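Side-chain contacts in LEOA (Escherichia coli, PDB 4AUR), which is a bacterial dynamin that probably binds and hydrolyses GTP, with its GTPase domain at one end of a long helical region: residues 2-7 against 99-104; 52-57 against 71-76; 171-176 against 258-263; 47-52 against 271-276. All coordinates share one frame; numbering follows the deposited sequence.

Contact 1 of 4, residues 2-7 against 99-104; sequences EQFKQF and GLPDQC
Phe4 carries this contact. It sits in the first turn of helix 3-30, and its ring reaches into the bend of the chain formed by residues 99-104. CG stands anti to the carbonyl carbon (chi1 -59°), which sends the ring out from the helix. The neighbours meet it from several sides. Cys104 comes to the ring edge, near the ring plane, with its CB 3.7 Å from Phe4 CE1. Cys104 SG keeps to the edge as well, 86° off the ring normal and 5.2 Å from the centroid of the Phe4 ring. This is a Cys sulfur-aromatic contact. Gln103 O is also near the ring plane, 3.9 Å from Phe4 CE1.

The other approaches are oblique. Asp102 CB lies 3.9 Å from Phe4 CD1, and the two side chains slide past each other in opposite directions. The planes of ring and carboxylate are 32° apart. The carboxylate is turned to its own backbone: Asp102 OD1 accepts from Gln103 N at 2.9 Å, on the anti side. Pro101 CD approaches Phe4 CE2 at 4.3 Å, and Leu100 CD1 is slightly farther, near CZ.

Glu2 is the N-cap of the same helix. Glu2 OE2 accepts from Lys5 N at 3.1 Å and more weakly from Phe4 N. Behind the ring edge, Cys104 also packs on Leu54 and Ile56. The arrangement is a side-chain-capped helix start whose aromatic residue docks on the connection between the antiparallel strands 93-95 and 104-108 of the dynamin-type GTPase domain.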
# COMPACT_ATOMS: atom_id res chain seq x y z
N GLU A 2 -39.30 -13.18 9.74
CA GLU A 2 -39.77 -14.52 9.40
C GLU A 2 -39.12 -14.97 8.09
O GLU A 2 -38.28 -14.26 7.55
CB GLU A 2 -41.31 -14.58 9.39
CG GLU A 2 -42.01 -13.64 8.42
CD GLU A 2 -42.34 -14.30 7.10
OE1 GLU A 2 -43.00 -15.37 7.11
OE2 GLU A 2 -41.97 -13.75 6.05
N GLN A 3 -39.49 -16.15 7.60
CA GLN A 3 -38.63 -16.87 6.63
C GLN A 3 -38.63 -16.29 5.22
O GLN A 3 -37.60 -16.29 4.58
CB GLN A 3 -38.97 -18.37 6.57
CG GLN A 3 -40.41 -18.72 6.21
CD GLN A 3 -41.29 -18.97 7.41
OE1 GLN A 3 -41.34 -18.17 8.34
NE2 GLN A 3 -41.97 -20.09 7.41
N PHE A 4 -39.77 -15.81 4.74
CA PHE A 4 -39.87 -15.31 3.37
C PHE A 4 -39.37 -13.89 3.26
O PHE A 4 -38.93 -13.50 2.19
CB PHE A 4 -41.30 -15.40 2.87
CG PHE A 4 -41.85 -16.79 2.88
CD1 PHE A 4 -41.67 -17.62 1.80
CD2 PHE A 4 -42.52 -17.27 3.99
CE1 PHE A 4 -42.15 -18.91 1.81
CE2 PHE A 4 -43.01 -18.56 4.02
CZ PHE A 4 -42.83 -19.38 2.92
N LYS A 5 -39.45 -13.13 4.34
CA LYS A 5 -38.91 -11.77 4.34
C LYS A 5 -37.38 -11.81 4.43
O LYS A 5 -36.71 -10.94 3.90
CB LYS A 5 -39.47 -10.95 5.51
CG LYS A 5 -39.19 -9.45 5.42
CD LYS A 5 -39.41 -8.75 6.77
CE LYS A 5 -38.62 -7.45 6.89
NZ LYS A 5 -38.69 -6.85 8.25
N GLN A 6 -36.85 -12.83 5.11
CA GLN A 6 -35.42 -12.98 5.28
C GLN A 6 -34.84 -13.39 3.97
O GLN A 6 -33.78 -12.94 3.59
CB GLN A 6 -35.10 -14.05 6.32
CG GLN A 6 -33.63 -14.17 6.65
CD GLN A 6 -33.11 -13.01 7.49
OE1 GLN A 6 -32.31 -12.20 7.00
NE2 GLN A 6 -33.54 -12.93 8.74
N PHE A 7 -35.55 -14.26 3.27
CA PHE A 7 -35.06 -14.72 2.01
C PHE A 7 -35.07 -13.53 1.09
O PHE A 7 -34.04 -13.09 0.63
CB PHE A 7 -35.93 -15.84 1.47
CG PHE A 7 -35.59 -16.25 0.08
CD1 PHE A 7 -34.61 -17.18 -0.15
CD2 PHE A 7 -36.23 -15.67 -1.00
CE1 PHE A 7 -34.29 -17.56 -1.44
CE2 PHE A 7 -35.92 -16.05 -2.30
CZ PHE A 7 -34.94 -16.99 -2.52
N GLY A 99 -51.35 -19.89 -1.51
CA GLY A 99 -51.92 -19.08 -0.45
C GLY A 99 -50.94 -18.73 0.64
O GLY A 99 -51.34 -18.45 1.76
N LEU A 100 -49.65 -18.73 0.31
CA LEU A 100 -48.60 -18.33 1.25
C LEU A 100 -48.16 -16.93 0.86
O LEU A 100 -48.42 -16.50 -0.27
CB LEU A 100 -47.41 -19.28 1.14
CG LEU A 100 -47.46 -20.57 1.96
CD1 LEU A 100 -46.43 -21.56 1.43
CD2 LEU A 100 -47.19 -20.28 3.43
N PRO A 101 -47.44 -16.22 1.76
CA PRO A 101 -47.09 -14.82 1.44
C PRO A 101 -46.28 -14.72 0.15
O PRO A 101 -46.54 -13.84 -0.68
CB PRO A 101 -46.25 -14.36 2.65
CG PRO A 101 -46.39 -15.43 3.69
CD PRO A 101 -46.70 -16.69 2.94
N ASP A 102 -45.32 -15.62 -0.01
CA ASP A 102 -44.52 -15.71 -1.21
C ASP A 102 -44.53 -17.15 -1.65
O ASP A 102 -45.09 -18.00 -0.97
CB ASP A 102 -43.10 -15.22 -0.94
CG ASP A 102 -42.51 -14.44 -2.11
OD1 ASP A 102 -42.85 -14.74 -3.29
OD2 ASP A 102 -41.72 -13.50 -1.83
N GLN A 103 -43.92 -17.42 -2.80
CA GLN A 103 -43.78 -18.78 -3.30
C GLN A 103 -42.63 -19.49 -2.59
O GLN A 103 -41.73 -18.84 -2.07
CB GLN A 103 -43.50 -18.76 -4.80
CG GLN A 103 -44.65 -18.23 -5.63
CD GLN A 103 -44.20 -17.72 -7.00
OE1 GLN A 103 -43.17 -17.05 -7.12
NE2 GLN A 103 -44.99 -18.02 -8.04
N CYS A 104 -42.68 -20.81 -2.55
CA CYS A 104 -41.51 -21.58 -2.16
C CYS A 104 -41.65 -22.97 -2.66
O CYS A 104 -42.75 -23.41 -2.87
CB CYS A 104 -41.29 -21.60 -0.64
SG CYS A 104 -42.44 -22.60 0.35

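Contact 2 of 4, residues 52-57 against 71-76; sequences DVLRIA and AAWLGK
Trp73 holds CG anti to its backbone N (chi1 170°), which carries the indole from helix 66-74 out to strand 54-60. Ile56 places CG1 anti to the carbonyl carbon (chi1 -44°), so that this branch comes to meet the six-membered part of the indole. Strand and helix are the two arms of what is probably a P-loop unit: strand, Walker A-like loop, helix. Gly60, Gly65, Lys66 and Thr67 run from the end of the strand into the start of the helix, consistent with the P-loop NTPase fold.

Ile56 and Trp73 come from opposite directions. Ile56 CG1 touches the outer corner of the indole, 3.9 Å from Trp73 CZ3 and also near CH2. Ile56 CD1 reaches the same corner, 3.9 Å from Trp73 CZ3. The approach is oblique to the ring. All three touching residues are buried, and the contact is wholly apolar.

Other parts of the domain complete the surroundings. Trp73 meets Phe142 edge-to-face and packs on Leu140, both of strand 140-146, while Lys254 touches it from helix 250-273. The neighbouring residue on the strand, Arg55, faces away from the indole and forms a salt bridge with Glu105 on the adjacent strand 104-108.

Helix 66-74 stops just after the tryptophan. Gly75 is the first residue to leave helical angles, with a phi of 120°, and Gly75 N still bonds back to Ala71 O at 3.0 Å. Leu54 makes the second touch from the strand, two residues before Ile56: its CD2 lies 4.3 Å from Trp73 CH2.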
# COMPACT_ATOMS: atom_id res chain seq x y z
N ASP A 52 -35.40 -16.87 -8.68
CA ASP A 52 -35.31 -17.86 -7.62
C ASP A 52 -36.22 -17.57 -6.41
O ASP A 52 -36.48 -16.41 -6.06
CB ASP A 52 -33.85 -18.03 -7.19
CG ASP A 52 -33.03 -18.86 -8.19
OD1 ASP A 52 -33.14 -18.66 -9.43
OD2 ASP A 52 -32.26 -19.73 -7.74
N VAL A 53 -36.69 -18.66 -5.80
CA VAL A 53 -37.59 -18.63 -4.66
C VAL A 53 -37.03 -19.54 -3.59
O VAL A 53 -36.25 -20.45 -3.89
CB VAL A 53 -38.99 -19.17 -5.04
CG1 VAL A 53 -39.56 -18.47 -6.26
CG2 VAL A 53 -38.96 -20.67 -5.29
N LEU A 54 -37.45 -19.33 -2.34
CA LEU A 54 -37.03 -20.17 -1.22
C LEU A 54 -37.33 -21.64 -1.43
O LEU A 54 -38.44 -22.00 -1.75
CB LEU A 54 -37.71 -19.72 0.06
CG LEU A 54 -37.38 -20.54 1.31
CD1 LEU A 54 -35.89 -20.58 1.60
CD2 LEU A 54 -38.08 -19.92 2.49
N ARG A 55 -36.34 -22.49 -1.18
CA ARG A 55 -36.45 -23.92 -1.38
C ARG A 55 -35.97 -24.65 -0.15
O ARG A 55 -34.88 -24.40 0.34
CB ARG A 55 -35.62 -24.37 -2.58
CG ARG A 55 -35.69 -25.86 -2.81
CD ARG A 55 -34.73 -26.30 -3.89
NE ARG A 55 -35.22 -25.90 -5.19
CZ ARG A 55 -34.49 -25.91 -6.30
NH1 ARG A 55 -33.23 -26.31 -6.27
NH2 ARG A 55 -35.04 -25.51 -7.44
N ILE A 56 -36.81 -25.57 0.33
CA ILE A 56 -36.49 -26.38 1.50
C ILE A 56 -36.51 -27.83 1.09
O ILE A 56 -37.45 -28.29 0.45
CB ILE A 56 -37.54 -26.19 2.62
CG1 ILE A 56 -37.89 -24.73 2.79
CG2 ILE A 56 -37.02 -26.71 3.95
CD1 ILE A 56 -39.13 -24.33 2.01
N ALA A 57 -35.46 -28.56 1.43
CA ALA A 57 -35.49 -29.99 1.25
C ALA A 57 -35.96 -30.59 2.55
O ALA A 57 -35.34 -30.42 3.61
CB ALA A 57 -34.13 -30.52 0.88
N ALA A 71 -45.48 -28.03 7.78
CA ALA A 71 -46.72 -27.27 7.97
C ALA A 71 -46.61 -26.38 9.20
O ALA A 71 -46.93 -25.19 9.15
CB ALA A 71 -47.89 -28.21 8.12
N ALA A 72 -46.15 -26.95 10.30
CA ALA A 72 -46.00 -26.18 11.53
C ALA A 72 -45.21 -24.93 11.31
O ALA A 72 -45.57 -23.88 11.79
CB ALA A 72 -45.31 -27.01 12.60
N TRP A 73 -44.11 -25.07 10.57
CA TRP A 73 -43.10 -24.03 10.42
C TRP A 73 -43.59 -22.94 9.51
O TRP A 73 -43.44 -21.76 9.80
CB TRP A 73 -41.84 -24.65 9.85
CG TRP A 73 -40.81 -23.66 9.42
CD1 TRP A 73 -40.06 -22.86 10.22
CD2 TRP A 73 -40.37 -23.44 8.10
NE1 TRP A 73 -39.19 -22.12 9.47
CE2 TRP A 73 -39.36 -22.46 8.15
CE3 TRP A 73 -40.73 -23.97 6.87
CZ2 TRP A 73 -38.72 -21.99 7.02
CZ3 TRP A 73 -40.09 -23.49 5.73
CH2 TRP A 73 -39.10 -22.52 5.82
N LEU A 74 -44.18 -23.35 8.39
CA LEU A 74 -44.79 -22.44 7.43
C LEU A 74 -45.88 -21.58 8.07
O LEU A 74 -46.00 -20.38 7.80
CB LEU A 74 -45.43 -23.23 6.29
CG LEU A 74 -44.38 -23.91 5.42
CD1 LEU A 74 -45.02 -25.01 4.62
CD2 LEU A 74 -43.70 -22.93 4.48
N GLY A 75 -46.68 -22.25 8.90
CA GLY A 75 -47.78 -21.63 9.61
C GLY A 75 -49.15 -22.23 9.29
O GLY A 75 -50.07 -22.06 10.08
N LYS A 76 -49.29 -22.91 8.16
CA LYS A 76 -50.59 -23.36 7.70
C LYS A 76 -50.67 -24.88 7.55
O LYS A 76 -49.73 -25.50 7.09
CB LYS A 76 -50.94 -22.71 6.36
CG LYS A 76 -51.30 -21.23 6.47
CD LYS A 76 -52.61 -20.90 5.76
CE LYS A 76 -52.48 -20.91 4.24
NZ LYS A 76 -51.77 -19.70 3.75

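Contact 3 of 4, residues 171-176 against 258-263; sequences STIFVI and TEILKT
Ile260 has the most surface buried here, and it meets Ser171 and Ile173 with two different branches. The contact lays helix 250-273 on the central mixed sheet of the GTPase domain, a P-loop NTPase type of core. Strand 172-177 runs there between strands 140-146 and 221-224.

The CG1 branch of Ile260 stands anti to the carbonyl carbon (chi1 -83°), while CG2 stands anti to the backbone N. The two branches therefore spread along the chain opposite. CG2 goes to Ser171, next to the strand residues, with Ile260 CG2 3.9 Å from Ser171 CA. CD1 goes to Ile173, which points toward the helix: Ile260 CD1 lies 3.4 Å from Ile173 CG1 and 3.7 Å from Ile173 CD1. The two isoleucines cross obliquely.

Ser171 takes part through CA and CB, not through its hydroxyl. Its OG has a weak hydrogen bond with Lys168 NZ. Ile173 also packs on Leu253 and Ala257, two further residues of helix 250-273. Ile260 reaches the flanking strands at Leu140 and Asn221, so it spans three strands of the sheet.

Carbon atoms make every touch, well inside the domain. Just along the helix, Thr263 OG1 donates to Glu259 O at 2.7 Å, with a C=O...donor angle of 166°.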
# COMPACT_ATOMS: atom_id res chain seq x y z
N SER A 171 -26.08 -25.89 6.05
CA SER A 171 -27.44 -25.52 5.70
C SER A 171 -28.50 -26.58 6.05
O SER A 171 -29.63 -26.51 5.59
CB SER A 171 -27.52 -25.14 4.21
OG SER A 171 -27.38 -26.21 3.33
N THR A 172 -28.12 -27.53 6.90
CA THR A 172 -29.03 -28.58 7.35
C THR A 172 -29.34 -28.49 8.83
O THR A 172 -28.42 -28.42 9.65
CB THR A 172 -28.39 -29.93 7.10
OG1 THR A 172 -28.27 -30.12 5.70
CG2 THR A 172 -29.23 -31.03 7.69
N ILE A 173 -30.63 -28.49 9.17
CA ILE A 173 -31.08 -28.60 10.55
C ILE A 173 -31.66 -29.98 10.78
O ILE A 173 -32.68 -30.36 10.16
CB ILE A 173 -32.21 -27.62 10.90
CG1 ILE A 173 -31.75 -26.18 10.78
CG2 ILE A 173 -32.66 -27.83 12.33
CD1 ILE A 173 -32.87 -25.23 10.45
N PHE A 174 -31.04 -30.73 11.69
CA PHE A 174 -31.64 -31.96 12.18
C PHE A 174 -32.67 -31.61 13.24
O PHE A 174 -32.37 -30.86 14.19
CB PHE A 174 -30.61 -32.90 12.71
CG PHE A 174 -29.74 -33.43 11.65
CD1 PHE A 174 -30.09 -34.56 10.97
CD2 PHE A 174 -28.58 -32.77 11.29
CE1 PHE A 174 -29.31 -35.03 9.94
CE2 PHE A 174 -27.79 -33.23 10.27
CZ PHE A 174 -28.16 -34.37 9.60
N VAL A 175 -33.87 -32.14 13.05
CA VAL A 175 -35.01 -31.70 13.79
C VAL A 175 -35.51 -32.88 14.56
O VAL A 175 -36.15 -33.78 13.99
CB VAL A 175 -36.08 -31.19 12.83
CG1 VAL A 175 -37.38 -30.90 13.57
CG2 VAL A 175 -35.57 -29.93 12.16
N ILE A 176 -35.19 -32.91 15.86
CA ILE A 176 -35.60 -34.01 16.70
C ILE A 176 -37.01 -33.69 17.12
O ILE A 176 -37.24 -32.76 17.89
CB ILE A 176 -34.71 -34.24 17.91
CG1 ILE A 176 -33.27 -34.47 17.47
CG2 ILE A 176 -35.20 -35.48 18.61
CD1 ILE A 176 -32.25 -34.46 18.59
N THR A 258 -33.80 -19.26 10.37
CA THR A 258 -33.62 -17.88 9.98
C THR A 258 -32.15 -17.49 9.93
O THR A 258 -31.78 -16.71 9.08
CB THR A 258 -34.45 -16.97 10.88
OG1 THR A 258 -35.79 -16.98 10.38
CG2 THR A 258 -33.91 -15.53 10.91
N GLU A 259 -31.33 -18.04 10.81
CA GLU A 259 -29.90 -17.75 10.82
C GLU A 259 -29.14 -18.43 9.68
O GLU A 259 -28.03 -18.03 9.36
CB GLU A 259 -29.26 -18.21 12.14
CG GLU A 259 -29.57 -17.32 13.32
CD GLU A 259 -29.02 -15.91 13.14
OE1 GLU A 259 -27.79 -15.79 12.89
OE2 GLU A 259 -29.82 -14.94 13.23
N ILE A 260 -29.71 -19.48 9.12
CA ILE A 260 -29.02 -20.25 8.11
C ILE A 260 -29.27 -19.53 6.83
O ILE A 260 -28.36 -19.30 6.05
CB ILE A 260 -29.57 -21.69 8.00
CG1 ILE A 260 -28.93 -22.58 9.06
CG2 ILE A 260 -29.31 -22.28 6.63
CD1 ILE A 260 -29.68 -23.87 9.28
N LEU A 261 -30.53 -19.20 6.63
CA LEU A 261 -30.93 -18.39 5.52
C LEU A 261 -30.06 -17.17 5.42
O LEU A 261 -29.62 -16.81 4.33
CB LEU A 261 -32.35 -17.94 5.73
CG LEU A 261 -33.39 -19.03 5.55
CD1 LEU A 261 -34.71 -18.53 6.09
CD2 LEU A 261 -33.51 -19.44 4.09
N LYS A 262 -29.81 -16.55 6.57
CA LYS A 262 -29.07 -15.30 6.68
C LYS A 262 -27.72 -15.47 6.05
O LYS A 262 -27.26 -14.59 5.34
CB LYS A 262 -28.94 -14.92 8.15
CG LYS A 262 -28.66 -13.47 8.41
CD LYS A 262 -28.73 -13.14 9.89
CE LYS A 262 -29.98 -12.35 10.27
NZ LYS A 262 -29.68 -11.20 11.18
N THR A 263 -27.12 -16.63 6.29
CA THR A 263 -25.77 -16.93 5.87
C THR A 263 -25.69 -17.69 4.56
O THR A 263 -24.84 -17.43 3.73
CB THR A 263 -25.06 -17.83 6.90
OG1 THR A 263 -25.60 -17.61 8.21
CG2 THR A 263 -23.56 -17.52 6.90

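Contact 4 of 4, residues 47-52 against 271-276; sequences NAIESD and VKTGMD
Lys272 reaches across to Asp52 from the last turn of helix 250-273, which ends in a Schellman motif. Gly274 has positive phi there, and Gly274 N bonds back to Val271 O at 2.8 Å. Helix 275-343 follows at once. Across from it, helix 38-51 is also ending.

From CB, the lysine chain leaves with CG anti to the backbone N (chi1 177°). It runs on nearly straight through CG to CD, where it meets the carboxylate. CD and CE lie alongside Asp52 OD2. The chain bends at chi4 (129°), and the tip then turns to the same oxygen. Lys272 NZ is 3.1 Å from Asp52 OD2, a salt bridge with a weak hydrogen bond. Asp52 comes from the opposite direction. Lys272 NZ also has a long, weak ion pair with Glu137 OE1.

Next to this bridge is an apolar patch. The methyl group of Thr273 faces helix 38-51, with Thr273 CG2 4.0 Å from Ile49 CG1. The two side chains cross at about a right angle. The hydroxyl of Thr273 bonds back within its own helix, to Leu269 O and Leu270 O.

Ile49 also packs on Lys11, Ile15 and Leu18 of helix 3-30, so three helices come together here. On the more exposed side of the patch, Ala48 CB lies 4.1 Å from Thr273 CG2.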
# COMPACT_ATOMS: atom_id res chain seq x y z
N ASN A 47 -30.08 -11.49 -13.26
CA ASN A 47 -31.37 -11.78 -13.82
C ASN A 47 -31.81 -13.16 -13.46
O ASN A 47 -32.94 -13.35 -13.02
CB ASN A 47 -31.37 -11.57 -15.33
CG ASN A 47 -31.16 -10.11 -15.69
OD1 ASN A 47 -30.42 -9.75 -16.61
ND2 ASN A 47 -31.78 -9.25 -14.91
N ALA A 48 -30.93 -14.13 -13.61
CA ALA A 48 -31.25 -15.49 -13.21
C ALA A 48 -31.66 -15.53 -11.77
O ALA A 48 -32.58 -16.25 -11.42
CB ALA A 48 -30.07 -16.41 -13.43
N ILE A 49 -31.01 -14.74 -10.93
CA ILE A 49 -31.23 -14.81 -9.49
C ILE A 49 -32.57 -14.26 -9.07
O ILE A 49 -33.16 -14.77 -8.13
CB ILE A 49 -30.12 -14.07 -8.72
CG1 ILE A 49 -28.95 -15.02 -8.49
CG2 ILE A 49 -30.62 -13.60 -7.36
CD1 ILE A 49 -27.72 -14.35 -7.89
N GLU A 50 -33.01 -13.19 -9.73
CA GLU A 50 -34.32 -12.58 -9.52
C GLU A 50 -35.47 -13.61 -9.51
O GLU A 50 -36.38 -13.51 -8.69
CB GLU A 50 -34.61 -11.54 -10.62
CG GLU A 50 -33.97 -10.18 -10.40
CD GLU A 50 -34.58 -9.42 -9.24
OE1 GLU A 50 -35.51 -9.96 -8.57
OE2 GLU A 50 -34.13 -8.27 -8.98
N SER A 51 -35.42 -14.58 -10.41
CA SER A 51 -36.44 -15.63 -10.47
C SER A 51 -36.55 -16.42 -9.17
O SER A 51 -37.65 -16.63 -8.65
CB SER A 51 -36.12 -16.63 -11.58
OG SER A 51 -36.82 -17.84 -11.31
N ASP A 52 -35.40 -16.87 -8.68
CA ASP A 52 -35.31 -17.86 -7.62
C ASP A 52 -36.22 -17.57 -6.41
O ASP A 52 -36.48 -16.41 -6.06
CB ASP A 52 -33.85 -18.03 -7.19
CG ASP A 52 -33.03 -18.86 -8.19
OD1 ASP A 52 -33.14 -18.66 -9.43
OD2 ASP A 52 -32.26 -19.73 -7.74
N VAL A 271 -22.98 -19.61 -5.91
CA VAL A 271 -22.59 -20.85 -6.52
C VAL A 271 -23.53 -21.22 -7.69
O VAL A 271 -23.10 -21.42 -8.80
CB VAL A 271 -22.55 -21.98 -5.50
CG1 VAL A 271 -22.06 -23.25 -6.16
CG2 VAL A 271 -21.64 -21.61 -4.34
N LYS A 272 -24.82 -21.30 -7.44
CA LYS A 272 -25.77 -21.66 -8.49
C LYS A 272 -25.51 -20.95 -9.84
O LYS A 272 -25.60 -21.57 -10.89
CB LYS A 272 -27.21 -21.40 -7.99
CG LYS A 272 -28.31 -21.66 -9.01
CD LYS A 272 -29.68 -21.29 -8.48
CE LYS A 272 -30.78 -22.03 -9.24
NZ LYS A 272 -31.77 -22.74 -8.37
N THR A 273 -25.19 -19.66 -9.81
CA THR A 273 -24.91 -18.87 -11.02
C THR A 273 -23.45 -18.78 -11.43
O THR A 273 -23.13 -18.14 -12.44
CB THR A 273 -25.37 -17.40 -10.83
OG1 THR A 273 -24.97 -16.92 -9.54
CG2 THR A 273 -26.87 -17.29 -10.97
N GLY A 274 -22.55 -19.40 -10.67
CA GLY A 274 -21.14 -19.45 -11.01
C GLY A 274 -20.38 -18.16 -10.72
O GLY A 274 -19.31 -17.94 -11.24
N MSE A 275 -20.93 -17.33 -9.85
CA MSE A 275 -20.40 -16.01 -9.55
C MSE A 275 -19.53 -16.02 -8.32
O MSE A 275 -18.78 -15.08 -8.07
CB MSE A 275 -21.56 -15.06 -9.30
CG MSE A 275 -22.28 -14.69 -10.57
SE MSE A 275 -21.15 -13.61 -11.78
CE MSE A 275 -20.92 -14.97 -13.19
N ASP A 276 -19.63 -17.09 -7.53
CA ASP A 276 -18.69 -17.29 -6.44
C ASP A 276 -17.27 -17.12 -6.96
O ASP A 276 -16.47 -16.40 -6.39
CB ASP A 276 -18.85 -18.69 -5.82
CG ASP A 276 -18.87 -19.81 -6.85
OD1 ASP A 276 -19.23 -19.55 -8.04
OD2 ASP A 276 -18.56 -20.98 -6.49

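Overall arrangement
Helix 3-30 opens the chain, and contact 1 closes a loop from it at residues 99-104. Contact 2 lies wholly within that loop and joins strand 54-60 to helix 66-74. Contact 4 starts inside the loop, at 47-52, and ends far beyond it, at 271-276, so it crosses contact 1. Contacts 2 and 3 both fall between the ends of contact 4. Contact 3 comes after contacts 1 and 2 and brings helix 250-273 onto the same sheet as contact 2. Contacts 2 and 4 share Asp52, while contacts 3 and 4 share helix 250-273. Together they tie the N-terminal helices and the GTPase sheet to the helix that leads into 275-343.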